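Cadherin-related family member 2 (Mus musculus, PDB 5CYX) probably links neighbouring microvilli of epithelial cells by calcium-dependent adhesion to CDHR5, this chain being the first three cadherin repeats of its extracellular region. Local coordinates at residues F51-N54 with E59-L62; F158-N163 with L183-C188; K305-N308 with Q312-K315; V123-L128 with V206-S211. All coordinates share one frame; numbering follows the deposited sequence.

In the fold
Read from the N terminus, the chain passes through three cadherin repeats in a row, and each contact stays within one of them. Contact 1 closes a short hairpin in the first repeat, between strands 51-53 and 59-62. The second repeat holds two longer closures: contact 4 ties strand 123-126 to strand 206-213 across 77 intervening residues, and contact 2 is nested inside that loop. Their centres lie about 9 Å apart. Strands 180-189 and 206-213 are neighbours in one sheet, and strands 123-126 and 158-160 belong to the facing sheet, so both contacts join the two sheets of the same sandwich. Contact 3 pinches a surface loop of the third repeat, its centre about 83 Å from that of contact 1.

Contact 1. Residues F51-N54 with E59-L62; sequences FSVN and EVKL
S52 and K61 form the hydrogen-bonded pair of this antiparallel hairpin. S52 N gives its hydrogen to K61 O at 2.9 Å, and K61 N returns one to S52 O at 3.0 Å, both within the plane of the accepting carbonyl. Two residues nearer the turn, N54 N reaches E59 O at 2.8 Å in a nearly straight bond (173° at the hydrogen). The turn itself is held from N54, whose OD1 accepts from the backbone of N56, an Asx turn, and also from T57.

Weaker CA-H...O contacts fill the steps between, V60 CA to S52 O and V53 CA to E59 O among them. K61 O also lies in the plane of the F51 ring, at its edge.

Apolar contacts occupy the face carrying V53 and V60, whose side chains run alongside each other, CG2 to CG2 at 4.1 Å. With CG set opposite the carbonyl carbon (chi1 -57°), F51 slants across its neighbours: its CB meets V60 CG1 at 3.7 Å and its CE1 meets L62 CD1 at 3.9 Å. An alanine here would keep the CB contact but is likely to leave L62 CD1, and F74 and I76 of the facing sheet, without their aromatic partner. With strand 25-30 paired to the far edge of 59-62, this is an edge hairpin of the cadherin beta sandwich.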
loop_
_atom_site.group_PDB
_atom_site.type_symbol
_atom_site.label_atom_id
_atom_site.label_comp_id
_atom_site.label_asym_id
_atom_site.label_seq_id
_atom_site.Cartn_x
_atom_site.Cartn_y
_atom_site.Cartn_z
ATOM N N PHE A 51 -9.289 -28.152 40.499
ATOM C CA PHE A 51 -8.746 -29.503 40.552
ATOM C C PHE A 51 -9.530 -30.455 41.421
ATOM O O PHE A 51 -10.280 -30.042 42.290
ATOM C CB PHE A 51 -7.330 -29.454 41.026
ATOM C CG PHE A 51 -6.451 -28.579 40.169
ATOM C CD1 PHE A 51 -6.102 -28.980 38.888
ATOM C CD2 PHE A 51 -6.023 -27.325 40.628
ATOM C CE1 PHE A 51 -5.298 -28.175 38.080
ATOM C CE2 PHE A 51 -5.237 -26.510 39.829
ATOM C CZ PHE A 51 -4.860 -26.942 38.546
ATOM N N SER A 52 -9.355 -31.734 41.121
ATOM C CA SER A 52 -9.928 -32.838 41.856
ATOM C C SER A 52 -8.752 -33.719 42.211
ATOM O O SER A 52 -8.082 -34.220 41.313
ATOM C CB SER A 52 -10.872 -33.604 40.944
ATOM O OG SER A 52 -11.168 -34.886 41.468
ATOM N N VAL A 53 -8.496 -33.902 43.502
ATOM C CA VAL A 53 -7.310 -34.669 43.972
ATOM C C VAL A 53 -7.705 -36.045 44.514
ATOM O O VAL A 53 -8.658 -36.172 45.276
ATOM C CB VAL A 53 -6.606 -33.934 45.111
ATOM C CG1 VAL A 53 -5.362 -34.690 45.556
ATOM C CG2 VAL A 53 -6.248 -32.520 44.681
ATOM N N ASN A 54 -6.970 -37.078 44.137
ATOM C CA ASN A 54 -7.114 -38.354 44.813
ATOM C C ASN A 54 -6.203 -38.307 46.062
ATOM O O ASN A 54 -4.960 -38.247 45.966
ATOM C CB ASN A 54 -6.796 -39.510 43.876
ATOM C CG ASN A 54 -6.991 -40.858 44.539
ATOM O OD1 ASN A 54 -6.560 -41.073 45.685
ATOM N ND2 ASN A 54 -7.611 -41.776 43.828
ATOM N N GLU A 59 -3.037 -38.383 42.495
ATOM C CA GLU A 59 -3.543 -38.085 41.166
ATOM C C GLU A 59 -4.367 -36.792 41.207
ATOM O O GLU A 59 -5.328 -36.699 41.958
ATOM C CB GLU A 59 -4.449 -39.236 40.686
ATOM C CG GLU A 59 -4.834 -39.161 39.228
ATOM C CD GLU A 59 -5.943 -40.140 38.881
ATOM O OE1 GLU A 59 -7.117 -39.948 39.312
ATOM O OE2 GLU A 59 -5.643 -41.103 38.184
ATOM N N VAL A 60 -3.993 -35.813 40.392
ATOM C CA VAL A 60 -4.733 -34.570 40.275
ATOM C C VAL A 60 -5.249 -34.369 38.880
ATOM O O VAL A 60 -4.476 -34.154 37.956
ATOM C CB VAL A 60 -3.912 -33.319 40.657
ATOM C CG1 VAL A 60 -4.792 -32.076 40.597
ATOM C CG2 VAL A 60 -3.286 -33.493 42.024
ATOM N N LYS A 61 -6.565 -34.400 38.757
ATOM C CA LYS A 61 -7.266 -34.102 37.512
ATOM C C LYS A 61 -7.767 -32.673 37.463
ATOM O O LYS A 61 -8.102 -32.095 38.509
ATOM C CB LYS A 61 -8.486 -35.018 37.364
ATOM C CG LYS A 61 -8.124 -36.464 37.166
ATOM C CD LYS A 61 -9.369 -37.283 36.908
ATOM C CE LYS A 61 -9.060 -38.769 36.755
ATOM N NZ LYS A 61 -10.353 -39.516 36.795
ATOM N N LEU A 62 -7.856 -32.140 36.248
ATOM C CA LEU A 62 -8.381 -30.831 36.040
ATOM C C LEU A 62 -9.908 -30.934 36.252
ATOM O O LEU A 62 -10.523 -31.794 35.655
ATOM C CB LEU A 62 -8.103 -30.351 34.643
ATOM C CG LEU A 62 -8.613 -28.939 34.342
ATOM C CD1 LEU A 62 -7.799 -27.871 35.074
ATOM C CD2 LEU A 62 -8.607 -28.716 32.832
#

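Contact 2. Residues F158-N163 with L183-C188; sequences FRILEN and LELKAC
F158 and L183 stand opposite each other with their CA atoms 8.9 Å apart, and I160 and L185 repeat the pairing at 9.3 Å. The two strands run in roughly the same direction, and no hydrogen bond joins them: this is the separation of two layers, bridged by side chains alone. Alternation along each strand turns F158 and I160 on one side and L183 and L185 on the other into the gap, while R159 is turned away, its NE bonded to N169 OD1 of the same chain and its NH2 to G121 O of a neighbouring subunit.

The first pair crosses at about a right angle. L183 CD1 meets the F158 ring obliquely, 3.9 Å from CD2 and equally near CE2, while Y181 meets the same ring edge-to-face. In the second pair I160 holds CG1 opposite its backbone N (chi1 -161°), a setting that carries CD1 across the gap to L185 CD1 at 4.1 Å. I166, on the strand next to 158-160, packs against both I160 and L183, and I210 touches F158 and L183 from the strand beside 180-189. Methyl and ring contacts of this kind, reaching from one sheet to the other, form part of the hydrophobic core of the cadherin repeat, a Greek-key beta sandwich.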
loop_
_atom_site.group_PDB
_atom_site.type_symbol
_atom_site.label_atom_id
_atom_site.label_comp_id
_atom_site.label_asym_id
_atom_site.label_seq_id
_atom_site.Cartn_x
_atom_site.Cartn_y
_atom_site.Cartn_z
ATOM N N PHE A 158 -8.949 -4.546 -6.777
ATOM C CA PHE A 158 -8.934 -4.240 -5.368
ATOM C C PHE A 158 -7.947 -5.124 -4.697
ATOM O O PHE A 158 -7.772 -6.226 -5.099
ATOM C CB PHE A 158 -10.280 -4.485 -4.702
ATOM C CG PHE A 158 -11.387 -3.701 -5.281
ATOM C CD1 PHE A 158 -11.498 -2.325 -5.022
ATOM C CD2 PHE A 158 -12.427 -4.336 -5.990
ATOM C CE1 PHE A 158 -12.573 -1.600 -5.501
ATOM C CE2 PHE A 158 -13.465 -3.595 -6.509
ATOM C CZ PHE A 158 -13.546 -2.230 -6.245
ATOM N N ARG A 159 -7.341 -4.616 -3.630
ATOM C CA ARG A 159 -6.394 -5.394 -2.871
ATOM C C ARG A 159 -6.460 -4.992 -1.410
ATOM O O ARG A 159 -6.803 -3.874 -1.111
ATOM C CB ARG A 159 -5.004 -5.175 -3.421
ATOM C CG ARG A 159 -4.501 -3.710 -3.433
ATOM C CD ARG A 159 -3.147 -3.676 -4.198
ATOM N NE ARG A 159 -2.558 -2.337 -4.340
ATOM C CZ ARG A 159 -1.969 -1.629 -3.356
ATOM N NH1 ARG A 159 -1.916 -2.095 -2.113
ATOM N NH2 ARG A 159 -1.434 -0.434 -3.611
ATOM N N ILE A 160 -6.049 -5.869 -0.518
ATOM C CA ILE A 160 -6.238 -5.624 0.876
ATOM C C ILE A 160 -4.924 -5.660 1.621
ATOM O O ILE A 160 -4.027 -6.438 1.302
ATOM C CB ILE A 160 -7.293 -6.590 1.487
ATOM C CG1 ILE A 160 -7.790 -6.008 2.791
ATOM C CG2 ILE A 160 -6.700 -7.993 1.658
ATOM C CD1 ILE A 160 -9.218 -6.433 3.139
ATOM N N LEU A 161 -4.802 -4.767 2.567
ATOM C CA LEU A 161 -3.563 -4.592 3.357
ATOM C C LEU A 161 -3.717 -5.313 4.684
ATOM O O LEU A 161 -4.841 -5.581 5.163
ATOM C CB LEU A 161 -3.315 -3.097 3.655
ATOM C CG LEU A 161 -3.085 -2.122 2.508
ATOM C CD1 LEU A 161 -2.946 -0.696 3.064
ATOM C CD2 LEU A 161 -1.837 -2.500 1.720
ATOM N N GLU A 162 -2.595 -5.536 5.330
ATOM C CA GLU A 162 -2.546 -6.164 6.644
ATOM C C GLU A 162 -3.412 -5.449 7.719
ATOM O O GLU A 162 -3.903 -6.096 8.602
ATOM C CB GLU A 162 -1.080 -6.249 7.088
ATOM C CG GLU A 162 -0.262 -7.231 6.238
ATOM C CD GLU A 162 -0.215 -8.610 6.860
ATOM O OE1 GLU A 162 0.196 -8.669 8.037
ATOM O OE2 GLU A 162 -0.595 -9.618 6.204
ATOM N N ASN A 163 -3.548 -4.113 7.642
ATOM C CA ASN A 163 -4.420 -3.345 8.598
ATOM C C ASN A 163 -5.925 -3.397 8.253
ATOM O O ASN A 163 -6.748 -2.744 8.921
ATOM C CB ASN A 163 -4.010 -1.872 8.641
ATOM C CG ASN A 163 -4.236 -1.162 7.312
ATOM O OD1 ASN A 163 -4.553 -1.770 6.301
ATOM N ND2 ASN A 163 -4.059 0.127 7.308
ATOM N N LEU A 183 -17.482 -7.627 -2.699
ATOM C CA LEU A 183 -16.279 -8.313 -2.302
ATOM C C LEU A 183 -16.647 -9.193 -1.136
ATOM O O LEU A 183 -17.332 -8.726 -0.206
ATOM C CB LEU A 183 -15.229 -7.315 -1.835
ATOM C CG LEU A 183 -14.457 -6.456 -2.808
ATOM C CD1 LEU A 183 -15.325 -5.529 -3.613
ATOM C CD2 LEU A 183 -13.460 -5.642 -1.997
ATOM N N GLU A 184 -16.185 -10.438 -1.169
ATOM C CA GLU A 184 -16.227 -11.316 -0.022
ATOM C C GLU A 184 -14.833 -11.366 0.625
ATOM O O GLU A 184 -13.872 -11.642 -0.068
ATOM C CB GLU A 184 -16.644 -12.711 -0.460
ATOM C CG GLU A 184 -16.486 -13.748 0.618
ATOM C CD GLU A 184 -16.975 -15.112 0.200
ATOM O OE1 GLU A 184 -17.524 -15.278 -0.914
ATOM O OE2 GLU A 184 -16.866 -16.011 1.038
ATOM N N LEU A 185 -14.747 -11.161 1.946
ATOM C CA LEU A 185 -13.445 -11.217 2.674
ATOM C C LEU A 185 -13.465 -12.238 3.771
ATOM O O LEU A 185 -14.538 -12.696 4.209
ATOM C CB LEU A 185 -13.104 -9.885 3.352
ATOM C CG LEU A 185 -13.564 -8.609 2.701
ATOM C CD1 LEU A 185 -13.167 -7.428 3.601
ATOM C CD2 LEU A 185 -12.925 -8.449 1.345
ATOM N N LYS A 186 -12.275 -12.596 4.224
ATOM C CA LYS A 186 -12.119 -13.220 5.536
ATOM C C LYS A 186 -10.876 -12.705 6.264
ATOM O O LYS A 186 -10.054 -12.009 5.688
ATOM C CB LYS A 186 -12.120 -14.744 5.481
ATOM C CG LYS A 186 -10.975 -15.330 4.675
ATOM C CD LYS A 186 -10.875 -16.857 4.792
ATOM C CE LYS A 186 -9.530 -17.306 4.193
ATOM N NZ LYS A 186 -9.392 -18.778 3.964
ATOM N N ALA A 187 -10.821 -13.011 7.551
ATOM C CA ALA A 187 -9.702 -12.667 8.389
ATOM C C ALA A 187 -9.262 -13.953 9.050
ATOM O O ALA A 187 -10.110 -14.675 9.547
ATOM C CB ALA A 187 -10.107 -11.603 9.434
ATOM N N CYS A 188 -7.962 -14.249 9.008
ATOM C CA CYS A 188 -7.394 -15.357 9.764
ATOM C C CYS A 188 -6.352 -14.837 10.736
ATOM O O CYS A 188 -5.840 -13.724 10.584
ATOM C CB CYS A 188 -6.760 -16.407 8.842
ATOM S SG CYS A 188 -7.892 -16.973 7.543
#

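Contact 3. Residues K305-N308 with Q312-K315; sequences KNLN and QEAK
L307, N308 and Q312 meet where the loop between strands 295-304 and 315-324 folds back on itself at the surface of the third cadherin repeat. N308 grips Q312 twice. Its backbone N donates to Q312 O at 2.8 Å in an almost linear bond, and its side-chain OD1 accepts from Q312 N at 3.0 Å. That second donor approaches from above the amide, about 50° out of its plane, rather than along a lone pair. A leucine in place of N308 would remove OD1 and is likely to leave Q312 N without that acceptor, so that only the backbone hydrogen bond directly joins the two segments. A chi1 of 70°, with CG lodged between the backbone N and the carbonyl carbon, brings OD1 to this place; a weak bond from Y310 N to the same oxygen has the pattern of an Asx turn.

The loop stands beside the calcium-binding end of the repeat: a bound calcium ion lies about 6 Å from the N308 side chain, and A314 is hydrogen-bonded through the backbone to E304, a residue of a calcium site. L307 lies alongside the same backbone, its CB 3.6 Å from Q312 O. Farther along, a water donates to N306 O at 2.9 Å and accepts from A314 N at 2.7 Å, spanning the widening gap.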
loop_
_atom_site.group_PDB
_atom_site.type_symbol
_atom_site.label_atom_id
_atom_site.label_comp_id
_atom_site.label_asym_id
_atom_site.label_seq_id
_atom_site.Cartn_x
_atom_site.Cartn_y
_atom_site.Cartn_z
ATOM N N LYS A 305 -24.933 20.247 -21.003
ATOM C CA LYS A 305 -25.223 21.506 -20.338
ATOM C C LYS A 305 -24.231 21.806 -19.241
ATOM O O LYS A 305 -23.896 22.950 -19.025
ATOM C CB LYS A 305 -26.653 21.530 -19.818
ATOM C CG LYS A 305 -27.661 21.748 -20.946
ATOM C CD LYS A 305 -29.042 22.199 -20.461
ATOM C CE LYS A 305 -29.078 23.659 -20.056
ATOM N NZ LYS A 305 -30.419 24.003 -19.496
ATOM N N ASN A 306 -23.752 20.777 -18.560
ATOM C CA ASN A 306 -22.756 20.935 -17.520
ATOM C C ASN A 306 -21.366 20.586 -18.030
ATOM O O ASN A 306 -21.208 19.780 -18.957
ATOM C CB ASN A 306 -23.115 20.063 -16.320
ATOM C CG ASN A 306 -24.460 20.455 -15.728
ATOM O OD1 ASN A 306 -25.500 19.882 -16.056
ATOM N ND2 ASN A 306 -24.452 21.497 -14.931
ATOM N N LEU A 307 -20.368 21.209 -17.401
ATOM C CA LEU A 307 -18.974 20.995 -17.757
ATOM C C LEU A 307 -18.562 19.646 -17.234
ATOM O O LEU A 307 -19.101 19.166 -16.252
ATOM C CB LEU A 307 -18.068 22.098 -17.167
ATOM C CG LEU A 307 -18.376 23.546 -17.604
ATOM C CD1 LEU A 307 -17.434 24.510 -16.897
ATOM C CD2 LEU A 307 -18.306 23.738 -19.109
ATOM N N ASN A 308 -17.584 19.049 -17.884
ATOM C CA ASN A 308 -17.046 17.781 -17.440
ATOM C C ASN A 308 -16.182 17.958 -16.191
ATOM O O ASN A 308 -16.005 19.071 -15.716
ATOM C CB ASN A 308 -16.358 17.043 -18.609
ATOM C CG ASN A 308 -15.045 17.697 -19.090
ATOM O OD1 ASN A 308 -14.405 18.509 -18.412
ATOM N ND2 ASN A 308 -14.633 17.292 -20.267
ATOM N N GLN A 312 -14.331 21.518 -18.623
ATOM C CA GLN A 312 -14.488 21.843 -20.038
ATOM C C GLN A 312 -15.816 21.351 -20.598
ATOM O O GLN A 312 -16.503 20.548 -19.984
ATOM C CB GLN A 312 -13.374 21.201 -20.847
ATOM C CG GLN A 312 -11.967 21.539 -20.385
ATOM C CD GLN A 312 -10.939 20.577 -20.957
ATOM O OE1 GLN A 312 -10.062 20.978 -21.719
ATOM N NE2 GLN A 312 -11.055 19.287 -20.607
ATOM N N GLU A 313 -16.116 21.806 -21.806
ATOM C CA GLU A 313 -17.294 21.379 -22.550
ATOM C C GLU A 313 -17.176 19.953 -23.069
ATOM O O GLU A 313 -16.151 19.568 -23.592
ATOM C CB GLU A 313 -17.574 22.304 -23.722
ATOM C CG GLU A 313 -17.840 23.721 -23.286
ATOM C CD GLU A 313 -18.435 24.567 -24.374
ATOM O OE1 GLU A 313 -18.180 24.294 -25.558
ATOM O OE2 GLU A 313 -19.175 25.511 -24.029
ATOM N N ALA A 314 -18.256 19.190 -22.883
ATOM C CA ALA A 314 -18.394 17.839 -23.379
ATOM C C ALA A 314 -19.252 17.970 -24.614
ATOM O O ALA A 314 -20.447 18.302 -24.511
ATOM C CB ALA A 314 -19.067 16.964 -22.333
ATOM N N LYS A 315 -18.630 17.721 -25.766
ATOM C CA LYS A 315 -19.192 18.006 -27.084
ATOM C C LYS A 315 -19.000 16.861 -28.041
ATOM O O LYS A 315 -18.118 16.036 -27.865
ATOM C CB LYS A 315 -18.486 19.197 -27.735
ATOM C CG LYS A 315 -18.549 20.515 -26.965
ATOM C CD LYS A 315 -17.838 21.621 -27.745
ATOM C CE LYS A 315 -16.327 21.454 -27.686
ATOM N NZ LYS A 315 -15.661 22.362 -28.655
HETATM O O HOH W 1 -20.318 20.520 -21.656
#

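Contact 4. Residues V123-L128 with V206-S211; sequences VVFSVL and VFVSIS
V124 and I210 make the closest approach between these segments, V124 CG1 touching I210 CD1 at 3.9 Å with the two side chains crossing at about a right angle. I210 has CG1 opposite its carbonyl carbon (chi1 -55°), and the chain beyond it is extended, which delivers the terminal methyl to the valine. Beside this pair, the F125 ring and V208 cross at a slant, F125 CD2 lying 4.0 Å from V208 CG1. V127 closes the row more loosely, its CG1 4.5 Å from V208 CG2, so that V208 receives one neighbour on each of its methyl branches.

Every contact here is apolar, and no hydrogen bond spans the gap, where CA atoms remain 8.5 Å apart at F125 and V208. The arrangement is the interior of a cadherin beta sandwich, with strand 123-126 in one sheet and strand 206-213 in the other, running in roughly opposite directions.

The backbone explains why consecutive residues both point inward. V124 has a psi of -43°, far from the extended value, and both V124 and F125 bond through their backbones to I166, as in a classic beta bulge. Normal alternation then resumes: S126 turns outward, where its OG is hydrogen-bonded to S165 OG, and V127 faces the core again, packing on L185 and F110. At the outer edge, V123 N is hydrogen-bonded to N169 OD1 of a neighbouring subunit.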
loop_
_atom_site.group_PDB
_atom_site.type_symbol
_atom_site.label_atom_id
_atom_site.label_comp_id
_atom_site.label_asym_id
_atom_site.label_seq_id
_atom_site.Cartn_x
_atom_site.Cartn_y
_atom_site.Cartn_z
ATOM N N VAL A 123 -7.445 4.289 -0.522
ATOM C CA VAL A 123 -8.277 3.419 0.306
ATOM C C VAL A 123 -9.774 3.566 -0.038
ATOM O O VAL A 123 -10.347 4.647 0.018
ATOM C CB VAL A 123 -8.074 3.605 1.827
ATOM C CG1 VAL A 123 -9.129 2.849 2.630
ATOM C CG2 VAL A 123 -6.704 3.084 2.237
ATOM N N VAL A 124 -10.398 2.426 -0.297
ATOM C CA VAL A 124 -11.803 2.331 -0.631
ATOM C C VAL A 124 -12.663 2.152 0.599
ATOM O O VAL A 124 -13.708 2.700 0.666
ATOM C CB VAL A 124 -12.086 1.135 -1.582
ATOM C CG1 VAL A 124 -13.609 0.852 -1.720
ATOM C CG2 VAL A 124 -11.494 1.442 -2.914
ATOM N N PHE A 125 -12.221 1.306 1.507
ATOM C CA PHE A 125 -12.963 0.953 2.700
ATOM C C PHE A 125 -12.037 0.177 3.598
ATOM O O PHE A 125 -11.128 -0.560 3.098
ATOM C CB PHE A 125 -14.161 0.025 2.362
ATOM C CG PHE A 125 -15.219 -0.006 3.450
ATOM C CD1 PHE A 125 -15.958 1.135 3.748
ATOM C CD2 PHE A 125 -15.452 -1.175 4.205
ATOM C CE1 PHE A 125 -16.917 1.125 4.775
ATOM C CE2 PHE A 125 -16.426 -1.189 5.214
ATOM C CZ PHE A 125 -17.132 -0.026 5.518
ATOM N N SER A 126 -12.300 0.258 4.891
ATOM C CA SER A 126 -11.497 -0.435 5.886
ATOM C C SER A 126 -12.369 -1.309 6.781
ATOM O O SER A 126 -13.441 -0.902 7.187
ATOM C CB SER A 126 -10.691 0.585 6.692
ATOM O OG SER A 126 -9.716 1.175 5.833
ATOM N N VAL A 127 -11.945 -2.552 6.990
ATOM C CA VAL A 127 -12.574 -3.413 7.984
ATOM C C VAL A 127 -11.598 -3.716 9.141
ATOM O O VAL A 127 -10.373 -3.579 9.009
ATOM C CB VAL A 127 -13.107 -4.703 7.338
ATOM C CG1 VAL A 127 -14.267 -4.365 6.398
ATOM C CG2 VAL A 127 -12.009 -5.452 6.567
ATOM N N LEU A 128 -12.146 -4.123 10.280
ATOM C CA LEU A 128 -11.328 -4.485 11.436
ATOM C C LEU A 128 -11.836 -5.781 12.036
ATOM O O LEU A 128 -13.004 -5.883 12.414
ATOM C CB LEU A 128 -11.395 -3.382 12.495
ATOM C CG LEU A 128 -10.453 -3.561 13.688
ATOM C CD1 LEU A 128 -8.979 -3.592 13.236
ATOM C CD2 LEU A 128 -10.717 -2.470 14.721
ATOM N N VAL A 206 -17.364 -12.221 5.278
ATOM C CA VAL A 206 -17.932 -10.902 5.412
ATOM C C VAL A 206 -17.994 -10.298 4.026
ATOM O O VAL A 206 -17.175 -10.631 3.172
ATOM C CB VAL A 206 -17.019 -10.153 6.416
ATOM C CG1 VAL A 206 -16.202 -9.017 5.791
ATOM C CG2 VAL A 206 -17.771 -9.805 7.672
ATOM N N PHE A 207 -18.948 -9.421 3.788
ATOM C CA PHE A 207 -19.174 -8.831 2.477
ATOM C C PHE A 207 -19.156 -7.297 2.444
ATOM O O PHE A 207 -19.665 -6.609 3.358
ATOM C CB PHE A 207 -20.504 -9.349 1.933
ATOM C CG PHE A 207 -20.546 -10.838 1.797
ATOM C CD1 PHE A 207 -20.927 -11.634 2.864
ATOM C CD2 PHE A 207 -20.168 -11.450 0.601
ATOM C CE1 PHE A 207 -20.997 -13.021 2.732
ATOM C CE2 PHE A 207 -20.222 -12.836 0.449
ATOM C CZ PHE A 207 -20.626 -13.626 1.519
ATOM N N VAL A 208 -18.503 -6.775 1.408
ATOM C CA VAL A 208 -18.453 -5.344 1.145
ATOM C C VAL A 208 -19.031 -5.027 -0.214
ATOM O O VAL A 208 -18.465 -5.435 -1.265
ATOM C CB VAL A 208 -17.014 -4.789 1.231
ATOM C CG1 VAL A 208 -17.030 -3.258 1.144
ATOM C CG2 VAL A 208 -16.394 -5.233 2.534
ATOM N N SER A 209 -20.143 -4.314 -0.170
ATOM C CA SER A 209 -20.842 -3.823 -1.338
ATOM C C SER A 209 -20.361 -2.438 -1.710
ATOM O O SER A 209 -20.488 -1.500 -0.910
ATOM C CB SER A 209 -22.336 -3.760 -1.046
ATOM O OG SER A 209 -22.773 -5.064 -0.713
ATOM N N ILE A 210 -19.808 -2.311 -2.923
ATOM C CA ILE A 210 -19.294 -1.038 -3.427
ATOM C C ILE A 210 -20.137 -0.463 -4.552
ATOM O O ILE A 210 -20.238 -1.104 -5.577
ATOM C CB ILE A 210 -17.835 -1.202 -3.887
ATOM C CG1 ILE A 210 -16.999 -1.781 -2.736
ATOM C CG2 ILE A 210 -17.255 0.132 -4.343
ATOM C CD1 ILE A 210 -15.644 -2.215 -3.144
ATOM N N SER A 211 -20.753 0.720 -4.372
ATOM C CA SER A 211 -21.388 1.437 -5.493
ATOM C C SER A 211 -20.383 2.411 -6.153
ATOM O O SER A 211 -19.738 3.168 -5.480
ATOM C CB SER A 211 -22.642 2.193 -5.069
ATOM O OG SER A 211 -23.449 1.331 -4.311
#